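Local structure of SnoaL-like domain-containing protein (Kribbella flavida, 4GB5) at residues V84-D89 against D130-S135; R35-P40 against S135-T140. The protein is of unknown function but has a SnoaL-like domain of the NTF2 clan, a fold whose conical cavity in relatives often holds a small ligand or active site. All blocks are in the same frame, centred on the assembly; numbering follows the deposited sequence.

In the fold
Contacts 1 and 2 lie along strand 131-145 of one curved, mixed sheet and share Ser135; their centres are about 11 Å apart, on the same side of the chain's centre. Contact 1 is farther out, its centre about 16 Å from the chain centre, where Trp132 reaches across strands 114-128 and 90-102 to the end of 74-87, an outermost strand within this chain. Contact 2, about 8 Å from the chain centre, joins strand 131-145 to the exit of helix 32-36. Leu134 ties them: its N is 2.7 Å from Val36 O and its O is 3.2 Å from His37 ND1, both probable hydrogen bonds. In NTF2-like proteins such a curved sheet and its helices form a cone-shaped fold.

Contact 1: V84-D89 against D130-S135; sequences VTIDSD and DGWRLS
Trp132 lays its six-membered ring against the turn formed by Ser88 and Asp89. Beyond CB, CG stands anti to the carbonyl carbon (chi1 -73°), and the ring extends as far as that turn. On the five-membered ring, NE1 donates a hydrogen bond to Asp9 of helix 6-25, a polar hold that helps fix the rotation of the buried indole. Farther out, CZ2 lies 3.7 Å from Ser88 O, and CZ3 is equally close to Asp89 O. The outermost atom, CH2, has the most partners: Ser88 O sits 3.5 Å away at the ring edge, near its plane, while Asp89 C approaches obliquely at 3.7 Å. Ile86 adds an apolar touch through CG2, 4.2 Å from CH2. No hydrogen bond joins the segments; Ser88 O instead accepts a weak one from Arg127 NH1 of strand 114-128. Ala91 of strand 90-102 and Ile13 and Leu16 of helix 6-25 pack around the indole as well. A tryptophan from one strand thus meets the two-residue turn, near type II', of the beta hairpin formed by strands 74-87 and 90-102, joining helix and curved sheet in the helix-on-sheet packing of the NTF2-like fold.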
loop_
_atom_site.group_PDB
_atom_site.type_symbol
_atom_site.label_atom_id
_atom_site.label_comp_id
_atom_site.label_asym_id
_atom_site.label_seq_id
_atom_site.Cartn_x
_atom_site.Cartn_y
_atom_site.Cartn_z
ATOM N N VAL A 84 -1.230 12.283 9.455
ATOM C CA VAL A 84 -0.454 13.509 9.311
ATOM C C VAL A 84 -1.015 14.561 10.237
ATOM O O VAL A 84 -2.217 14.832 10.218
ATOM C CB VAL A 84 -0.525 14.000 7.858
ATOM C CG1 VAL A 84 0.186 15.317 7.721
ATOM C CG2 VAL A 84 0.021 12.954 6.871
ATOM N N THR A 85 -0.147 15.171 11.044
ATOM C CA THR A 85 -0.531 16.263 11.907
ATOM C C THR A 85 0.312 17.456 11.570
ATOM O O THR A 85 1.525 17.357 11.620
ATOM C CB THR A 85 -0.332 15.846 13.365
ATOM O OG1 THR A 85 -1.002 14.583 13.585
ATOM C CG2 THR A 85 -0.899 16.884 14.317
ATOM N N ILE A 86 -0.309 18.576 11.198
ATOM C CA ILE A 86 0.409 19.737 10.709
ATOM C C ILE A 86 0.239 20.909 11.683
ATOM O O ILE A 86 -0.861 21.144 12.202
ATOM C CB ILE A 86 -0.123 20.169 9.350
ATOM C CG1 ILE A 86 0.025 19.009 8.364
ATOM C CG2 ILE A 86 0.601 21.411 8.859
ATOM C CD1 ILE A 86 -0.788 19.197 7.077
ATOM N N ASP A 87 1.329 21.617 11.945
ATOM C CA ASP A 87 1.297 22.826 12.758
ATOM C C ASP A 87 2.171 23.819 12.022
ATOM O O ASP A 87 3.389 23.801 12.148
ATOM C CB ASP A 87 1.843 22.508 14.152
ATOM C CG ASP A 87 1.876 23.712 15.070
ATOM O OD1 ASP A 87 1.406 24.784 14.652
ATOM O OD2 ASP A 87 2.378 23.561 16.203
ATOM N N SER A 88 1.522 24.655 11.213
ATOM C CA SER A 88 2.184 25.662 10.389
ATOM C C SER A 88 3.257 25.073 9.486
ATOM O O SER A 88 2.924 24.415 8.510
ATOM C CB SER A 88 2.758 26.789 11.231
ATOM O OG SER A 88 3.193 27.827 10.369
ATOM N N ASP A 89 4.542 25.281 9.806
ATOM C CA ASP A 89 5.631 24.789 8.940
ATOM C C ASP A 89 6.294 23.511 9.463
ATOM O O ASP A 89 7.389 23.157 9.034
ATOM C CB ASP A 89 6.697 25.887 8.691
ATOM C CG ASP A 89 7.463 26.272 9.926
ATOM O OD1 ASP A 89 6.986 25.975 11.043
ATOM O OD2 ASP A 89 8.549 26.897 9.778
ATOM N N ASP A 130 11.569 25.634 -0.506
ATOM C CA ASP A 130 11.393 24.838 -1.719
ATOM C C ASP A 130 10.374 23.703 -1.523
ATOM O O ASP A 130 10.346 22.728 -2.272
ATOM C CB ASP A 130 12.735 24.253 -2.163
ATOM C CG ASP A 130 13.718 25.319 -2.594
ATOM O OD1 ASP A 130 13.404 26.057 -3.555
ATOM O OD2 ASP A 130 14.798 25.416 -1.971
ATOM N N GLY A 131 9.525 23.849 -0.513
ATOM C CA GLY A 131 8.468 22.888 -0.272
ATOM C C GLY A 131 8.731 22.007 0.943
ATOM O O GLY A 131 9.762 22.119 1.618
ATOM N N TRP A 132 7.775 21.148 1.245
ATOM C CA TRP A 132 7.904 20.235 2.377
ATOM C C TRP A 132 9.079 19.294 2.199
ATOM O O TRP A 132 9.322 18.779 1.085
ATOM C CB TRP A 132 6.617 19.458 2.604
ATOM C CG TRP A 132 5.521 20.309 3.192
ATOM C CD1 TRP A 132 4.532 20.983 2.503
ATOM C CD2 TRP A 132 5.313 20.613 4.585
ATOM N NE1 TRP A 132 3.733 21.673 3.388
ATOM C CE2 TRP A 132 4.179 21.450 4.670
ATOM C CE3 TRP A 132 5.947 20.211 5.772
ATOM C CZ2 TRP A 132 3.686 21.921 5.894
ATOM C CZ3 TRP A 132 5.466 20.691 6.990
ATOM C CH2 TRP A 132 4.346 21.539 7.035
ATOM N N ARG A 133 9.764 19.006 3.308
ATOM C CA ARG A 133 10.841 18.024 3.322
ATOM C C ARG A 133 10.787 17.203 4.597
ATOM O O ARG A 133 10.376 17.696 5.657
ATOM C CB ARG A 133 12.227 18.746 3.315
ATOM C CG ARG A 133 12.571 19.554 2.041
ATOM C CD ARG A 133 12.738 18.664 0.830
ATOM N NE ARG A 133 13.185 19.411 -0.348
ATOM C CZ ARG A 133 12.386 20.056 -1.178
ATOM N NH1 ARG A 133 11.086 20.075 -1.008
ATOM N NH2 ARG A 133 12.919 20.672 -2.234
ATOM N N LEU A 134 11.215 15.956 4.500
ATOM C CA LEU A 134 11.291 15.086 5.658
ATOM C C LEU A 134 12.603 15.363 6.408
ATOM O O LEU A 134 13.700 15.157 5.868
ATOM C CB LEU A 134 11.233 13.609 5.233
ATOM C CG LEU A 134 9.932 13.098 4.629
ATOM C CD1 LEU A 134 10.038 11.668 4.185
ATOM C CD2 LEU A 134 8.802 13.239 5.634
ATOM N N SER A 135 12.475 15.830 7.641
ATOM C CA SER A 135 13.608 16.242 8.476
ATOM C C SER A 135 14.035 15.193 9.489
ATOM O O SER A 135 15.141 15.251 9.995
ATOM C CB SER A 135 13.265 17.529 9.233
ATOM O OG SER A 135 12.043 17.346 9.941
#

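Contact 2: R35-P40 against S135-T140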
loop_
_atom_site.group_PDB
_atom_site.type_symbol
_atom_site.label_atom_id
_atom_site.label_comp_id
_atom_site.label_asym_id
_atom_site.label_seq_id
_atom_site.Cartn_x
_atom_site.Cartn_y
_atom_site.Cartn_z
ATOM N N ARG A 35 15.322 16.659 -2.907
ATOM C CA ARG A 35 13.919 17.005 -3.100
ATOM C C ARG A 35 13.030 16.465 -2.004
ATOM O O ARG A 35 11.867 16.865 -1.861
ATOM C CB ARG A 35 13.451 16.430 -4.430
ATOM C CG ARG A 35 14.297 17.006 -5.561
ATOM C CD ARG A 35 13.772 16.638 -6.925
ATOM N NE ARG A 35 14.716 17.102 -7.944
ATOM C CZ ARG A 35 14.737 18.321 -8.478
ATOM N NH1 ARG A 35 13.839 19.230 -8.129
ATOM N NH2 ARG A 35 15.661 18.622 -9.387
ATOM N N VAL A 36 13.533 15.489 -1.252
ATOM C CA VAL A 36 12.743 14.819 -0.203
ATOM C C VAL A 36 13.079 15.178 1.236
ATOM O O VAL A 36 12.206 15.212 2.089
ATOM C CB VAL A 36 12.875 13.288 -0.365
ATOM C CG1 VAL A 36 12.202 12.485 0.705
ATOM C CG2 VAL A 36 12.323 12.882 -1.731
ATOM N N HIS A 37 14.362 15.408 1.484
ATOM C CA HIS A 37 14.903 15.574 2.842
ATOM C C HIS A 37 15.534 16.935 3.084
ATOM O O HIS A 37 16.004 17.624 2.158
ATOM C CB HIS A 37 15.989 14.499 3.048
ATOM C CG HIS A 37 15.445 13.097 3.078
ATOM N ND1 HIS A 37 14.583 12.674 4.069
ATOM C CD2 HIS A 37 15.656 12.027 2.279
ATOM C CE1 HIS A 37 14.245 11.418 3.844
ATOM N NE2 HIS A 37 14.895 10.990 2.779
ATOM N N THR A 38 15.539 17.314 4.351
ATOM C CA THR A 38 16.396 18.408 4.766
ATOM C C THR A 38 17.884 18.006 4.830
ATOM O O THR A 38 18.249 16.827 4.785
ATOM C CB THR A 38 15.988 18.906 6.169
ATOM O OG1 THR A 38 16.059 17.827 7.083
ATOM C CG2 THR A 38 14.559 19.456 6.210
ATOM N N ASP A 39 18.753 19.017 4.925
ATOM C CA ASP A 39 20.191 18.819 5.102
ATOM C C ASP A 39 20.584 19.733 6.244
ATOM O O ASP A 39 20.602 20.943 6.060
ATOM C CB ASP A 39 20.956 19.220 3.842
ATOM C CG ASP A 39 22.412 18.804 3.875
ATOM O OD1 ASP A 39 22.853 18.238 4.905
ATOM O OD2 ASP A 39 23.136 19.103 2.888
ATOM N N PRO A 40 20.932 19.169 7.410
ATOM C CA PRO A 40 21.045 17.742 7.692
ATOM C C PRO A 40 19.716 17.057 7.930
ATOM O O PRO A 40 18.679 17.700 7.946
ATOM C CB PRO A 40 21.928 17.718 8.942
ATOM C CG PRO A 40 21.592 19.004 9.653
ATOM C CD PRO A 40 21.354 19.999 8.555
ATOM N N SER A 135 12.475 15.830 7.641
ATOM C CA SER A 135 13.608 16.242 8.476
ATOM C C SER A 135 14.035 15.193 9.489
ATOM O O SER A 135 15.141 15.251 9.995
ATOM C CB SER A 135 13.265 17.529 9.233
ATOM O OG SER A 135 12.043 17.346 9.941
ATOM N N SER A 136 13.158 14.247 9.797
ATOM C CA SER A 136 13.496 13.156 10.669
ATOM C C SER A 136 12.789 11.895 10.199
ATOM O O SER A 136 11.578 11.910 9.929
ATOM C CB SER A 136 13.060 13.482 12.105
ATOM O OG SER A 136 13.255 12.382 12.952
ATOM N N VAL A 137 13.528 10.791 10.103
ATOM C CA VAL A 137 12.970 9.493 9.738
ATOM C C VAL A 137 13.232 8.521 10.875
ATOM O O VAL A 137 14.392 8.399 11.336
ATOM C CB VAL A 137 13.636 8.941 8.465
ATOM C CG1 VAL A 137 13.109 7.563 8.084
ATOM C CG2 VAL A 137 13.446 9.905 7.324
ATOM N N LYS A 138 12.192 7.859 11.333
ATOM C CA LYS A 138 12.338 6.846 12.355
ATOM C C LYS A 138 11.542 5.620 11.956
ATOM O O LYS A 138 10.332 5.701 11.734
ATOM C CB LYS A 138 11.866 7.332 13.697
ATOM C CG LYS A 138 11.885 6.261 14.767
ATOM C CD LYS A 138 11.425 6.834 16.091
ATOM C CE LYS A 138 11.371 5.809 17.219
ATOM N NZ LYS A 138 10.847 6.466 18.485
ATOM N N LEU A 139 12.220 4.478 11.863
ATOM C CA LEU A 139 11.619 3.262 11.480
ATOM C C LEU A 139 11.567 2.354 12.694
ATOM O O LEU A 139 12.599 2.075 13.265
ATOM C CB LEU A 139 12.466 2.612 10.400
ATOM C CG LEU A 139 12.153 1.168 10.039
ATOM C CD1 LEU A 139 10.757 1.109 9.463
ATOM C CD2 LEU A 139 13.202 0.554 9.085
ATOM N N THR A 140 10.377 1.887 13.042
ATOM C CA THR A 140 10.149 0.904 14.111
ATOM C C THR A 140 9.636 -0.390 13.458
ATOM O O THR A 140 8.551 -0.413 12.879
ATOM C CB THR A 140 9.135 1.449 15.121
ATOM O OG1 THR A 140 9.618 2.649 15.741
ATOM C CG2 THR A 140 8.904 0.420 16.243
#
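Thr38 and Ser135 meet where the chain leaves helix 32-36 and comes alongside strand 131-145, which carries a classic beta bulge: Ser135 and Ser136 both face Glu124 of strand 114-128. The bulge belongs to the curved sheet of the SnoaL-like, NTF2-type fold.

The contacts between the segments are van der Waals, with no hydrogen bond across them. The CB of Thr38 points toward the strand, and chi1 of 58° sets OG1 between the backbone N and the carbonyl carbon, with CG2 anti to the carbonyl carbon, which places both branches on Ser135. OG1 is 3.2 Å from Ser135 CA, and CG2 lies 3.8 Å from Ser135 CB, so hydroxyl and methyl rest against the same residue. Two residues along, Val137 also turns its side chain toward the incoming segment. Its CG2, anti to the carbonyl carbon, comes within 3.9 Å of His37 CE1, approaching the imidazole obliquely; the two side chains run at about a right angle.

The imidazole has further neighbours: Val36 CG1 lies over the centre of one face, 3.7 Å above the plane, and the ring of Tyr61 meets it edge-to-face. Tyr20 of helix 6-25 and Phe45 pack on Val137, which is buried.

Polar bonds run alongside rather than between the segments. Thr38 has a backbone bond to Leu134, just before the strand segment. Ser135 is bonded through its backbone to Thr42 and Glu124, so the sheet continues on both flanks of the strand. Within the segment 35-40 the chain turns a corner with a cis peptide before Pro40. Across that corner Thr38 OG1 donates to Pro40 O at 2.8 Å, tilted 24° from the carbonyl plane.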